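Local coordinates for yeast Cdc13 OB4 (Candida glabrata, PDB 3RMH), which forms, as the fourth OB fold of a telomere protein, a dimer with a second copy of itself, and probably contributes to DNA binding by the whole protein, at residues L32-I37 with V51-P56; S100-F105 with Q125-Q130; V70-K75 with W117-C122. The protein carries 2 engineered substitutions. One frame throughout, in Å; residues are numbered along the deposited sequence.

Contact 1 of 3, residues L32-I37 with V51-P56; sequences LNVYII and VVNELP
Tyr35 and Val52 form the antiparallel hydrogen-bonded pair at the open end of the beta hairpin made by strands 28-42 and 46-52 of the OB-fold barrel. Each residue satisfies the other's backbone: Tyr35 N donates to Val52 O at 2.9 Å, and Val52 N returns a bond to Tyr35 O at 3.0 Å. Tyr35 O takes a weaker contact from the CA-H of Val51 (O to CA 3.1 Å). Past the strand end, the Asn53 side chain, whose ND2 lies against Val34 CG1, bonds to the backbone before the hairpin: OD1 accepts from Ile16 N and ND2 donates to His14 O. On the face carrying Val34, Ile36 and Val51, Val34 CG2 packs on Val51 CB at 3.6 Å. The other face carries Tyr35, Ile37 and Val52, with Leu55 folded over it. Ile37 CG1 lies between its backbone N and carbonyl carbon (chi1 55°), which turns Ile37 CD1 onto Val52 CG1 at 3.4 Å, tighter than usual; Ile37 also packs on Ile114 of the second subunit. Val52 O and the Asn53 carbonyl lie at the edge of the Tyr35 ring, and Leu55 CG sits over one face, 3.9 Å from the ring centroid and 16° off the normal.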
ATOM      1  N   LEU B  32      16.238   1.609   9.170  1.00 25.75           N
ATOM      2  CA  LEU B  32      15.802   2.778   8.436  1.00 23.76           C
ATOM      3  C   LEU B  32      15.662   3.966   9.369  1.00 30.52           C
ATOM      4  O   LEU B  32      15.151   3.823  10.475  1.00 27.51           O
ATOM      5  CB  LEU B  32      14.430   2.516   7.819  1.00 23.71           C
ATOM      6  CG  LEU B  32      14.318   1.297   6.912  1.00 29.21           C
ATOM      7  CD1 LEU B  32      12.889   1.165   6.444  1.00 28.28           C
ATOM      8  CD2 LEU B  32      15.277   1.443   5.737  1.00 36.87           C
ATOM      9  N   ASN B  33      16.137   5.123   8.924  1.00 29.54           N
ATOM     10  CA  ASN B  33      15.807   6.391   9.567  1.00 21.74           C
ATOM     11  C   ASN B  33      14.944   7.182   8.608  1.00 29.69           C
ATOM     12  O   ASN B  33      15.442   7.737   7.626  1.00 30.14           O
ATOM     13  CB  ASN B  33      17.083   7.162   9.953  1.00 27.10           C
ATOM     14  CG  ASN B  33      17.827   6.498  11.087  1.00 43.63           C
ATOM     15  OD1 ASN B  33      17.431   6.608  12.251  1.00 48.45           O
ATOM     16  ND2 ASN B  33      18.899   5.782  10.758  1.00 55.21           N
ATOM     17  N   VAL B  34      13.639   7.203   8.869  1.00 25.07           N
ATOM     18  CA  VAL B  34      12.694   7.628   7.853  1.00 24.00           C
ATOM     19  C   VAL B  34      11.582   8.470   8.426  1.00 25.96           C
ATOM     20  O   VAL B  34      11.352   8.450   9.633  1.00 25.33           O
ATOM     21  CB  VAL B  34      12.097   6.402   7.125  1.00 25.53           C
ATOM     22  CG1 VAL B  34      13.150   5.779   6.237  1.00 27.17           C
ATOM     23  CG2 VAL B  34      11.583   5.376   8.139  1.00 21.72           C
ATOM     24  N   TYR B  35      10.897   9.206   7.556  1.00 23.31           N
ATOM     25  CA  TYR B  35       9.765  10.033   7.970  1.00 21.99           C
ATOM     26  C   TYR B  35       8.493   9.237   7.943  1.00 22.88           C
ATOM     27  O   TYR B  35       8.187   8.615   6.932  1.00 23.57           O
ATOM     28  CB  TYR B  35       9.593  11.215   7.028  1.00 26.40           C
ATOM     29  CG  TYR B  35      10.716  12.206   7.128  1.00 26.60           C
ATOM     30  CD1 TYR B  35      10.657  13.250   8.040  1.00 31.02           C
ATOM     31  CD2 TYR B  35      11.839  12.092   6.328  1.00 31.61           C
ATOM     32  CE1 TYR B  35      11.687  14.169   8.145  1.00 39.43           C
ATOM     33  CE2 TYR B  35      12.881  13.006   6.430  1.00 33.25           C
ATOM     34  CZ  TYR B  35      12.793  14.042   7.337  1.00 41.52           C
ATOM     35  OH  TYR B  35      13.822  14.953   7.438  1.00 45.07           O
ATOM     36  N   ILE B  36       7.737   9.276   9.032  1.00 22.13           N
ATOM     37  CA  ILE B  36       6.397   8.669   9.028  1.00 19.67           C
ATOM     38  C   ILE B  36       5.441   9.684   8.439  1.00 25.99           C
ATOM     39  O   ILE B  36       5.302  10.779   8.973  1.00 26.62           O
ATOM     40  CB  ILE B  36       5.949   8.314  10.461  1.00 25.27           C
ATOM     41  CG1 ILE B  36       6.851   7.209  11.033  1.00 27.05           C
ATOM     42  CG2 ILE B  36       4.464   7.944  10.471  1.00 25.99           C
ATOM     43  CD1 ILE B  36       6.610   6.860  12.479  1.00 27.42           C
ATOM     44  N   ILE B  37       4.772   9.347   7.341  1.00 23.55           N
ATOM     45  CA  ILE B  37       3.881  10.329   6.716  1.00 29.54           C
ATOM     46  C   ILE B  37       2.399   9.992   6.790  1.00 34.00           C
ATOM     47  O   ILE B  37       1.561  10.830   6.512  1.00 32.15           O
ATOM     48  CB  ILE B  37       4.246  10.577   5.256  1.00 28.59           C
ATOM     49  CG1 ILE B  37       4.254   9.249   4.491  1.00 31.61           C
ATOM     50  CG2 ILE B  37       5.591  11.289   5.179  1.00 33.76           C
ATOM     51  CD1 ILE B  37       4.403   9.417   3.007  1.00 38.14           C
ATOM     52  N   VAL B  51       6.161   5.194   5.334  1.00 18.70           N
ATOM     53  CA  VAL B  51       7.398   5.942   5.565  1.00 24.75           C
ATOM     54  C   VAL B  51       8.130   6.237   4.264  1.00 24.29           C
ATOM     55  O   VAL B  51       8.021   5.482   3.291  1.00 28.20           O
ATOM     56  CB  VAL B  51       8.360   5.187   6.528  1.00 20.17           C
ATOM     57  CG1 VAL B  51       7.670   4.867   7.852  1.00 20.40           C
ATOM     58  CG2 VAL B  51       8.884   3.890   5.881  1.00 20.84           C
ATOM     59  N   VAL B  52       8.869   7.344   4.268  1.00 20.72           N
ATOM     60  CA  VAL B  52       9.670   7.816   3.136  1.00 22.85           C
ATOM     61  C   VAL B  52      11.052   8.266   3.618  1.00 28.77           C
ATOM     62  O   VAL B  52      11.213   8.627   4.781  1.00 29.13           O
ATOM     63  CB  VAL B  52       8.986   8.997   2.416  1.00 25.09           C
ATOM     64  CG1 VAL B  52       7.587   8.593   1.977  1.00 26.27           C
ATOM     65  CG2 VAL B  52       8.935  10.244   3.327  1.00 23.19           C
ATOM     66  N   ASN B  53      12.046   8.244   2.733  1.00 28.87           N
ATOM     67  CA  ASN B  53      13.386   8.677   3.100  1.00 30.15           C
ATOM     68  C   ASN B  53      13.474  10.208   3.248  1.00 37.68           C
ATOM     69  O   ASN B  53      14.171  10.711   4.125  1.00 37.55           O
ATOM     70  CB  ASN B  53      14.438   8.153   2.104  1.00 31.33           C
ATOM     71  CG  ASN B  53      14.620   6.626   2.163  1.00 38.41           C
ATOM     72  OD1 ASN B  53      14.403   5.927   1.172  1.00 35.67           O
ATOM     73  ND2 ASN B  53      15.039   6.115   3.316  1.00 38.46           N
ATOM     74  N   GLU B  54      12.760  10.939   2.393  1.00 30.91           N
ATOM     75  CA  GLU B  54      12.754  12.410   2.433  1.00 36.87           C
ATOM     76  C   GLU B  54      11.346  12.964   2.221  1.00 38.08           C
ATOM     77  O   GLU B  54      10.573  12.422   1.436  1.00 34.64           O
ATOM     78  CB  GLU B  54      13.670  12.965   1.343  1.00 46.46           C
ATOM     79  CG  GLU B  54      15.124  12.590   1.501  1.00 58.21           C
ATOM     80  CD  GLU B  54      15.789  13.316   2.656  1.00 72.24           C
ATOM     81  OE1 GLU B  54      15.355  14.448   2.979  1.00 73.99           O
ATOM     82  OE2 GLU B  54      16.742  12.752   3.242  1.00 72.02           O
ATOM     83  N   LEU B  55      11.006  14.042   2.915  1.00 39.95           N
ATOM     84  CA  LEU B  55       9.742  14.703   2.639  1.00 45.98           C
ATOM     85  C   LEU B  55       9.858  15.374   1.272  1.00 44.01           C
ATOM     86  O   LEU B  55      10.926  15.846   0.904  1.00 47.45           O
ATOM     87  CB  LEU B  55       9.405  15.710   3.737  1.00 47.52           C
ATOM     88  CG  LEU B  55       9.210  15.075   5.116  1.00 45.71           C
ATOM     89  CD1 LEU B  55       9.106  16.139   6.204  1.00 49.74           C
ATOM     90  CD2 LEU B  55       7.977  14.175   5.105  1.00 37.61           C
ATOM     91  N   PRO B  56       8.769  15.380   0.491  1.00 38.40           N
ATOM     92  CA  PRO B  56       8.906  15.924  -0.868  1.00 36.41           C
ATOM     93  C   PRO B  56       9.142  17.438  -0.875  1.00 50.80           C
ATOM     94  O   PRO B  56       8.571  18.150  -0.043  1.00 45.91           O
ATOM     95  CB  PRO B  56       7.564  15.574  -1.527  1.00 40.42           C
ATOM     96  CG  PRO B  56       6.610  15.375  -0.391  1.00 43.91           C
ATOM     97  CD  PRO B  56       7.430  14.820   0.743  1.00 41.19           C
TER

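Contact 2 of 3, residues S100-F105 with Q125-Q130; sequences SRLRVF and QELRLQ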
ATOM      1  N   SER B 100      11.861   8.722  12.435  1.00 21.21           N
ATOM      2  CA  SER B 100      11.974   7.719  13.478  1.00 25.65           C
ATOM      3  C   SER B 100      12.900   6.643  12.939  1.00 22.89           C
ATOM      4  O   SER B 100      13.016   6.464  11.730  1.00 30.40           O
ATOM      5  CB  SER B 100      10.604   7.092  13.798  1.00 30.78           C
ATOM      6  OG  SER B 100       9.745   8.019  14.439  1.00 31.74           O
ATOM      7  N   ARG B 101      13.572   5.930  13.829  1.00 21.05           N
ATOM      8  CA  ARG B 101      14.396   4.811  13.400  1.00 22.93           C
ATOM      9  C   ARG B 101      13.594   3.542  13.571  1.00 26.88           C
ATOM     10  O   ARG B 101      13.067   3.277  14.655  1.00 25.64           O
ATOM     11  CB  ARG B 101      15.675   4.740  14.230  1.00 28.43           C
ATOM     12  CG  ARG B 101      16.591   3.563  13.866  1.00 37.90           C
ATOM     13  CD  ARG B 101      17.938   3.702  14.572  1.00 45.60           C
ATOM     14  NE  ARG B 101      18.777   2.511  14.447  1.00 49.77           N
ATOM     15  CZ  ARG B 101      18.601   1.390  15.143  1.00 56.38           C
ATOM     16  NH1 ARG B 101      17.603   1.291  16.012  1.00 63.16           N
ATOM     17  NH2 ARG B 101      19.422   0.362  14.967  1.00 52.97           N
ATOM     18  N   LEU B 102      13.489   2.767  12.489  1.00 22.55           N
ATOM     19  CA  LEU B 102      12.758   1.512  12.501  1.00 19.42           C
ATOM     20  C   LEU B 102      13.698   0.423  12.010  1.00 26.97           C
ATOM     21  O   LEU B 102      14.629   0.691  11.246  1.00 27.25           O
ATOM     22  CB  LEU B 102      11.578   1.574  11.538  1.00 20.27           C
ATOM     23  CG  LEU B 102      10.514   2.630  11.811  1.00 28.00           C
ATOM     24  CD1 LEU B 102       9.545   2.679  10.647  1.00 28.61           C
ATOM     25  CD2 LEU B 102       9.806   2.298  13.102  1.00 31.51           C
ATOM     26  N   ARG B 103      13.444  -0.798  12.442  1.00 18.18           N
ATOM     27  CA  ARG B 103      14.181  -1.935  11.936  1.00 15.85           C
ATOM     28  C   ARG B 103      13.128  -2.842  11.336  1.00 27.67           C
ATOM     29  O   ARG B 103      12.229  -3.292  12.048  1.00 23.53           O
ATOM     30  CB  ARG B 103      14.919  -2.645  13.068  1.00 28.49           C
ATOM     31  CG  ARG B 103      16.080  -1.833  13.627  1.00 32.73           C
ATOM     32  CD  ARG B 103      16.905  -2.635  14.644  1.00 43.11           C
ATOM     33  NE  ARG B 103      16.160  -2.912  15.870  1.00 51.27           N
ATOM     34  CZ  ARG B 103      15.945  -4.130  16.361  1.00 63.78           C
ATOM     35  NH1 ARG B 103      16.422  -5.199  15.736  1.00 70.78           N
ATOM     36  NH2 ARG B 103      15.255  -4.281  17.483  1.00 64.84           N
ATOM     37  N   VAL B 104      13.219  -3.093  10.031  1.00 18.78           N
ATOM     38  CA  VAL B 104      12.146  -3.797   9.337  1.00 14.59           C
ATOM     39  C   VAL B 104      12.645  -5.061   8.622  1.00 21.49           C
ATOM     40  O   VAL B 104      13.830  -5.193   8.333  1.00 21.13           O
ATOM     41  CB  VAL B 104      11.398  -2.877   8.339  1.00 22.86           C
ATOM     42  CG1 VAL B 104      10.838  -1.640   9.062  1.00 22.37           C
ATOM     43  CG2 VAL B 104      12.310  -2.440   7.197  1.00 24.15           C
ATOM     44  N   PHE B 105      11.719  -5.979   8.351  1.00 21.16           N
ATOM     45  CA  PHE B 105      12.021  -7.201   7.620  1.00 25.35           C
ATOM     46  C   PHE B 105      10.810  -7.593   6.769  1.00 23.98           C
ATOM     47  O   PHE B 105       9.696  -7.108   6.999  1.00 22.27           O
ATOM     48  CB  PHE B 105      12.430  -8.333   8.587  1.00 25.09           C
ATOM     49  CG  PHE B 105      11.286  -8.881   9.396  1.00 29.86           C
ATOM     50  CD1 PHE B 105      10.741 -10.126   9.099  1.00 41.44           C
ATOM     51  CD2 PHE B 105      10.731  -8.143  10.421  1.00 32.08           C
ATOM     52  CE1 PHE B 105       9.676 -10.621   9.835  1.00 45.10           C
ATOM     53  CE2 PHE B 105       9.662  -8.631  11.152  1.00 31.87           C
ATOM     54  CZ  PHE B 105       9.141  -9.864  10.868  1.00 38.48           C
ATOM     55  N   GLN B 125       5.993   3.428  23.147  1.00 27.79           N
ATOM     56  CA  GLN B 125       6.871   4.016  24.158  1.00 29.80           C
ATOM     57  C   GLN B 125       8.260   4.286  23.593  1.00 29.86           C
ATOM     58  O   GLN B 125       8.837   5.342  23.829  1.00 31.32           O
ATOM     59  CB  GLN B 125       6.973   3.140  25.409  1.00 34.79           C
ATOM     60  CG  GLN B 125       5.676   3.010  26.190  1.00 41.88           C
ATOM     61  CD  GLN B 125       4.730   1.970  25.603  1.00 42.19           C
ATOM     62  OE1 GLN B 125       5.070   1.254  24.655  1.00 37.53           O
ATOM     63  NE2 GLN B 125       3.535   1.882  26.173  1.00 38.67           N
ATOM     64  N   GLU B 126       8.800   3.336  22.840  1.00 30.18           N
ATOM     65  CA  GLU B 126      10.119   3.529  22.257  1.00 25.54           C
ATOM     66  C   GLU B 126      10.149   4.651  21.204  1.00 26.82           C
ATOM     67  O   GLU B 126      11.115   5.395  21.132  1.00 23.56           O
ATOM     68  CB  GLU B 126      10.642   2.225  21.665  1.00 36.20           C
ATOM     69  CG  GLU B 126      12.150   2.180  21.592  1.00 47.67           C
ATOM     70  CD  GLU B 126      12.671   2.909  20.381  1.00 48.72           C
ATOM     71  OE1 GLU B 126      11.922   2.974  19.380  1.00 46.48           O
ATOM     72  OE2 GLU B 126      13.819   3.406  20.425  1.00 50.44           O
ATOM     73  N   LEU B 127       9.109   4.756  20.371  1.00 26.87           N
ATOM     74  CA  LEU B 127       9.048   5.832  19.381  1.00 23.56           C
ATOM     75  C   LEU B 127       8.941   7.172  20.086  1.00 25.22           C
ATOM     76  O   LEU B 127       9.502   8.176  19.634  1.00 26.17           O
ATOM     77  CB  LEU B 127       7.856   5.647  18.426  1.00 29.63           C
ATOM     78  CG  LEU B 127       7.955   4.486  17.429  1.00 27.68           C
ATOM     79  CD1 LEU B 127       6.640   4.274  16.676  1.00 28.11           C
ATOM     80  CD2 LEU B 127       9.109   4.695  16.459  1.00 29.40           C
ATOM     81  N   ARG B 128       8.203   7.194  21.190  1.00 22.69           N
ATOM     82  CA  ARG B 128       8.069   8.421  21.979  1.00 25.72           C
ATOM     83  C   ARG B 128       9.416   8.833  22.563  1.00 31.18           C
ATOM     84  O   ARG B 128       9.729  10.021  22.640  1.00 26.28           O
ATOM     85  CB  ARG B 128       7.059   8.230  23.113  1.00 31.65           C
ATOM     86  CG  ARG B 128       5.610   8.359  22.695  1.00 39.20           C
ATOM     87  CD  ARG B 128       4.677   7.944  23.819  1.00 39.95           C
ATOM     88  NE  ARG B 128       3.279   8.061  23.427  1.00 38.59           N
ATOM     89  CZ  ARG B 128       2.274   7.484  24.074  1.00 45.71           C
ATOM     90  NH1 ARG B 128       2.515   6.754  25.155  1.00 50.61           N
ATOM     91  NH2 ARG B 128       1.031   7.637  23.637  1.00 45.14           N
ATOM     92  N   LEU B 129      10.201   7.840  22.977  1.00 28.54           N
ATOM     93  CA  LEU B 129      11.529   8.096  23.522  1.00 31.53           C
ATOM     94  C   LEU B 129      12.441   8.652  22.441  1.00 27.80           C
ATOM     95  O   LEU B 129      13.188   9.592  22.690  1.00 25.56           O
ATOM     96  CB  LEU B 129      12.125   6.827  24.140  1.00 31.76           C
ATOM     97  CG  LEU B 129      13.411   6.980  24.955  1.00 29.70           C
ATOM     98  CD1 LEU B 129      13.230   8.043  26.041  1.00 32.54           C
ATOM     99  CD2 LEU B 129      13.819   5.646  25.560  1.00 35.95           C
ATOM    100  N   GLN B 130      12.364   8.091  21.229  1.00 26.99           N
ATOM    101  CA  GLN B 130      13.155   8.627  20.121  1.00 23.44           C
ATOM    102  C   GLN B 130      12.851  10.098  19.897  1.00 25.01           C
ATOM    103  O   GLN B 130      13.757  10.901  19.682  1.00 32.65           O
ATOM    104  CB  GLN B 130      12.914   7.856  18.822  1.00 25.81           C
ATOM    105  CG  GLN B 130      13.512   6.464  18.771  1.00 27.18           C
ATOM    106  CD  GLN B 130      13.394   5.875  17.379  1.00 30.54           C
ATOM    107  OE1 GLN B 130      13.527   6.583  16.390  1.00 29.28           O
ATOM    108  NE2 GLN B 130      13.136   4.586  17.297  1.00 32.07           N
TER
HETATM  109  O   HOH W   1       9.960   9.207  17.083  1.00 27.72           O
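Gln130 of helix 124-134 reaches the backbone of Arg101 with its side-chain amide and bonds it twice, joining the C-terminal helix to strand 99-108 of the OB-fold barrel. Gln130 OE1 accepts from Arg101 N at 2.6 Å, and Gln130 NE2 donates to Arg101 O at 2.9 Å, both bonds nearly straight and each on an in-plane lone pair. With CG beside the backbone N (chi1 -72°) and the chain extended beyond it, Gln130 spans the gap to the strand. A second bond from Gln130 NE2 goes to the syn lone pair of Glu126 OE1 (2.9 Å), a turn earlier, and helps fix the rotation of the amide. This polar grip is tight; the apolar part is looser. Leu127 CD2 touches Ser100 CB at 3.9 Å and only grazes Leu102 CD2 at 4.2 Å, and a water bridges Ser100 OG and Leu127 O, donating to both. On the exposed side the extended Arg101 side chain leads away, its NH1 6.2 Å from Glu126 OE2. Docking thus rests largely on a side-chain amide matched to the N-H and C=O of one strand residue; Glu126, accepting from NE2, would probably polarise the amide and make OE1 a better acceptor.

Contact 3 of 3, residues V70-K75 with W117-C122; sequences VYITGK and WSPIEC
The segments 70-73 and 117-119 run past each other at 66°, their axes 4.6 Å apart at the closest point, and a nearly straight backbone bond from Tyr71 N to Trp117 O (2.8 Å) ties them where they cross. Trp117 O also receives the CA-H of Val70 and lies at the edge of the Tyr71 ring, in its plane. The next link comes from a side chain: Ser118 OG donates to Tyr71 O at 2.9 Å. Ser118 OG stands opposite its own backbone N across the CA-CB bond (chi1 -160°), which carries the hydroxyl to this carbonyl, and the bond arrives almost head-on to the oxygen. The same hydroxyl has a weak bond with Arg107.

Pro119 supplies the apolar half. Its ring comes down on Val70 and Ile72, which flank Tyr71 on strand 68-73. Pro119 CD is pressed against Val70 CG1 at 3.3 Å, tighter than usual, and Pro119 CG meets Ile72 CG1 at 3.7 Å, the two side chains crossing at about a right angle. Pro119 CD also lies 3.2 Å from Tyr71 O, beside the serine bond. Ile72 also packs on Phe81 of helix 75-82. The Trp117 indole points away from strand 68-73 toward Val104 and Tyr30, its ring meeting that of Tyr30, and the residue also packs on Pro64 of the second subunit. Tyr71 in turn packs on Lys50 of that subunit.

This meeting of strands is consistent with the closure of an OB-fold barrel. Proline has no N-H with which to extend a ladder of backbone bonds beyond Ser118, so the seam passes from a backbone hydrogen bond to one from a serine hydroxyl and then to apolar packing, and the carbonyl of the buried Tyr71 accepts from that hydroxyl in place of a backbone N-H.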
ATOM      1  N   VAL B  70       4.613  -0.258   6.292  1.00 17.15           N
ATOM      2  CA  VAL B  70       5.054  -1.091   7.406  1.00 21.54           C
ATOM      3  C   VAL B  70       3.838  -1.542   8.203  1.00 20.36           C
ATOM      4  O   VAL B  70       3.069  -0.719   8.678  1.00 27.70           O
ATOM      5  CB  VAL B  70       5.971  -0.286   8.340  1.00 21.51           C
ATOM      6  CG1 VAL B  70       6.361  -1.108   9.564  1.00 23.77           C
ATOM      7  CG2 VAL B  70       7.207   0.184   7.586  1.00 26.87           C
ATOM      8  N   TYR B  71       3.689  -2.849   8.370  1.00 17.11           N
ATOM      9  CA  TYR B  71       2.499  -3.421   8.989  1.00 18.33           C
ATOM     10  C   TYR B  71       2.786  -3.994  10.347  1.00 22.19           C
ATOM     11  O   TYR B  71       3.750  -4.729  10.524  1.00 24.78           O
ATOM     12  CB  TYR B  71       1.983  -4.597   8.137  1.00 20.88           C
ATOM     13  CG  TYR B  71       1.424  -4.224   6.795  1.00 22.66           C
ATOM     14  CD1 TYR B  71       0.056  -4.220   6.577  1.00 27.40           C
ATOM     15  CD2 TYR B  71       2.259  -3.929   5.733  1.00 24.24           C
ATOM     16  CE1 TYR B  71      -0.471  -3.891   5.336  1.00 31.92           C
ATOM     17  CE2 TYR B  71       1.742  -3.609   4.476  1.00 27.79           C
ATOM     18  CZ  TYR B  71       0.381  -3.592   4.291  1.00 33.49           C
ATOM     19  OH  TYR B  71      -0.125  -3.269   3.058  1.00 37.95           O
ATOM     20  N   ILE B  72       1.920  -3.683  11.300  1.00 17.11           N
ATOM     21  CA  ILE B  72       1.937  -4.333  12.598  1.00 20.37           C
ATOM     22  C   ILE B  72       0.612  -5.080  12.647  1.00 29.01           C
ATOM     23  O   ILE B  72      -0.440  -4.467  12.779  1.00 29.01           O
ATOM     24  CB  ILE B  72       1.988  -3.313  13.722  1.00 24.50           C
ATOM     25  CG1 ILE B  72       3.285  -2.502  13.620  1.00 23.94           C
ATOM     26  CG2 ILE B  72       1.916  -4.007  15.074  1.00 29.97           C
ATOM     27  CD1 ILE B  72       3.376  -1.353  14.623  1.00 25.87           C
ATOM     28  N   THR B  73       0.662  -6.403  12.540  1.00 23.23           N
ATOM     29  CA  THR B  73      -0.550  -7.158  12.226  1.00 32.98           C
ATOM     30  C   THR B  73      -0.860  -8.250  13.240  1.00 34.09           C
ATOM     31  O   THR B  73       0.025  -9.018  13.614  1.00 33.29           O
ATOM     32  CB  THR B  73      -0.419  -7.777  10.839  1.00 38.66           C
ATOM     33  OG1 THR B  73      -0.035  -6.754   9.912  1.00 37.47           O
ATOM     34  CG2 THR B  73      -1.735  -8.408  10.404  1.00 44.63           C
ATOM     35  N   GLY B  74      -2.116  -8.307  13.685  1.00 38.96           N
ATOM     36  CA  GLY B  74      -2.566  -9.309  14.640  1.00 44.77           C
ATOM     37  C   GLY B  74      -2.716  -8.756  16.047  1.00 48.89           C
ATOM     38  O   GLY B  74      -2.004  -7.835  16.426  1.00 39.42           O
ATOM     39  N   LYS B  75      -3.633  -9.324  16.826  1.00 47.05           N
ATOM     40  CA  LYS B  75      -3.888  -8.845  18.185  1.00 51.22           C
ATOM     41  C   LYS B  75      -2.607  -8.794  19.012  1.00 46.62           C
ATOM     42  O   LYS B  75      -2.368  -7.835  19.749  1.00 50.18           O
ATOM     43  CB  LYS B  75      -4.913  -9.738  18.897  1.00 65.53           C
ATOM     44  CG  LYS B  75      -4.369 -11.110  19.311  1.00 75.59           C
ATOM     45  CD  LYS B  75      -5.215 -11.760  20.404  1.00 84.69           C
ATOM     46  CE  LYS B  75      -6.623 -12.061  19.912  1.00 86.95           C
ATOM     47  NZ  LYS B  75      -7.605 -12.103  21.032  1.00 87.31           N
ATOM     48  N   TRP B 117       6.265  -5.599   4.627  1.00 19.95           N
ATOM     49  CA  TRP B 117       7.330  -5.180   5.524  1.00 20.28           C
ATOM     50  C   TRP B 117       6.755  -4.970   6.924  1.00 24.92           C
ATOM     51  O   TRP B 117       5.641  -4.454   7.092  1.00 26.04           O
ATOM     52  CB  TRP B 117       7.981  -3.892   4.987  1.00 20.81           C
ATOM     53  CG  TRP B 117       8.778  -4.188   3.752  1.00 28.04           C
ATOM     54  CD1 TRP B 117       8.322  -4.213   2.457  1.00 32.36           C
ATOM     55  CD2 TRP B 117      10.167  -4.572   3.700  1.00 29.86           C
ATOM     56  NE1 TRP B 117       9.352  -4.567   1.604  1.00 33.77           N
ATOM     57  CE2 TRP B 117      10.470  -4.797   2.329  1.00 34.08           C
ATOM     58  CE3 TRP B 117      11.154  -4.738   4.663  1.00 31.58           C
ATOM     59  CZ2 TRP B 117      11.763  -5.166   1.924  1.00 23.02           C
ATOM     60  CZ3 TRP B 117      12.422  -5.122   4.249  1.00 30.50           C
ATOM     61  CH2 TRP B 117      12.719  -5.320   2.894  1.00 24.74           C
ATOM     62  N   SER B 118       7.523  -5.364   7.929  1.00 24.78           N
ATOM     63  CA  SER B 118       7.041  -5.358   9.300  1.00 25.76           C
ATOM     64  C   SER B 118       8.192  -4.893  10.176  1.00 19.26           C
ATOM     65  O   SER B 118       9.339  -5.150   9.845  1.00 23.38           O
ATOM     66  CB  SER B 118       6.651  -6.787   9.685  1.00 34.18           C
ATOM     67  OG  SER B 118       5.769  -6.803  10.787  1.00 43.57           O
ATOM     68  N   PRO B 119       7.892  -4.207  11.287  1.00 20.29           N
ATOM     69  CA  PRO B 119       8.960  -3.727  12.163  1.00 24.82           C
ATOM     70  C   PRO B 119       9.270  -4.670  13.323  1.00 28.35           C
ATOM     71  O   PRO B 119       8.420  -5.455  13.743  1.00 29.10           O
ATOM     72  CB  PRO B 119       8.390  -2.410  12.698  1.00 22.60           C
ATOM     73  CG  PRO B 119       6.915  -2.678  12.801  1.00 27.43           C
ATOM     74  CD  PRO B 119       6.578  -3.651  11.662  1.00 21.25           C
ATOM     75  N   ILE B 120      10.479  -4.565  13.860  1.00 28.03           N
ATOM     76  CA  ILE B 120      10.917  -5.440  14.938  1.00 28.79           C
ATOM     77  C   ILE B 120      11.049  -4.694  16.253  1.00 30.11           C
ATOM     78  O   ILE B 120      11.705  -3.667  16.302  1.00 30.99           O
ATOM     79  CB  ILE B 120      12.297  -6.028  14.615  1.00 33.81           C
ATOM     80  CG1 ILE B 120      12.216  -6.862  13.339  1.00 37.43           C
ATOM     81  CG2 ILE B 120      12.814  -6.851  15.795  1.00 43.23           C
ATOM     82  CD1 ILE B 120      13.548  -7.056  12.661  1.00 48.12           C
ATOM     83  N   GLU B 121      10.454  -5.232  17.317  1.00 30.07           N
ATOM     84  CA  GLU B 121      10.590  -4.662  18.654  1.00 35.86           C
ATOM     85  C   GLU B 121      10.215  -3.181  18.640  1.00 33.83           C
ATOM     86  O   GLU B 121      10.819  -2.358  19.318  1.00 41.99           O
ATOM     87  CB  GLU B 121      12.013  -4.844  19.189  1.00 43.45           C
ATOM     88  CG  GLU B 121      12.363  -6.275  19.576  1.00 52.64           C
ATOM     89  CD  GLU B 121      13.846  -6.464  19.852  1.00 66.86           C
ATOM     90  OE1 GLU B 121      14.565  -5.448  19.989  1.00 70.76           O
ATOM     91  OE2 GLU B 121      14.294  -7.629  19.926  1.00 74.78           O
ATOM     92  N   CYS B 122       9.214  -2.854  17.840  1.00 27.72           N
ATOM     93  CA  CYS B 122       8.746  -1.480  17.733  1.00 22.72           C
ATOM     94  C   CYS B 122       7.617  -1.285  18.740  1.00 30.99           C
ATOM     95  O   CYS B 122       6.682  -2.084  18.785  1.00 31.03           O
ATOM     96  CB  CYS B 122       8.253  -1.228  16.309  1.00 30.39           C
ATOM     97  SG  CYS B 122       7.704   0.446  15.988  1.00 37.56           S
TER

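All three contacts belong to one OB-fold barrel. Contacts 1 and 2 meet through strands 28-42 and 99-108, by backbone hydrogen bonds of Leu32 with Leu102 and Val34 with Ser100, their centres about 13 Å apart. Contacts 2 and 3 are joined by Arg103, whose backbone pairs with Ile120 and whose guanidinium makes a salt bridge to Glu121. Contact 1 is partly buried and mixes regular strand pairing with a CH-pi contact; contacts 2 and 3 are buried: contact 2 uses side-chain amide and water bonds to dock a helix outside the barrel, and contact 3 joins strands by few bonds and a proline. Contacts 1 and 3 both touch the second subunit, whereas contact 2 does not.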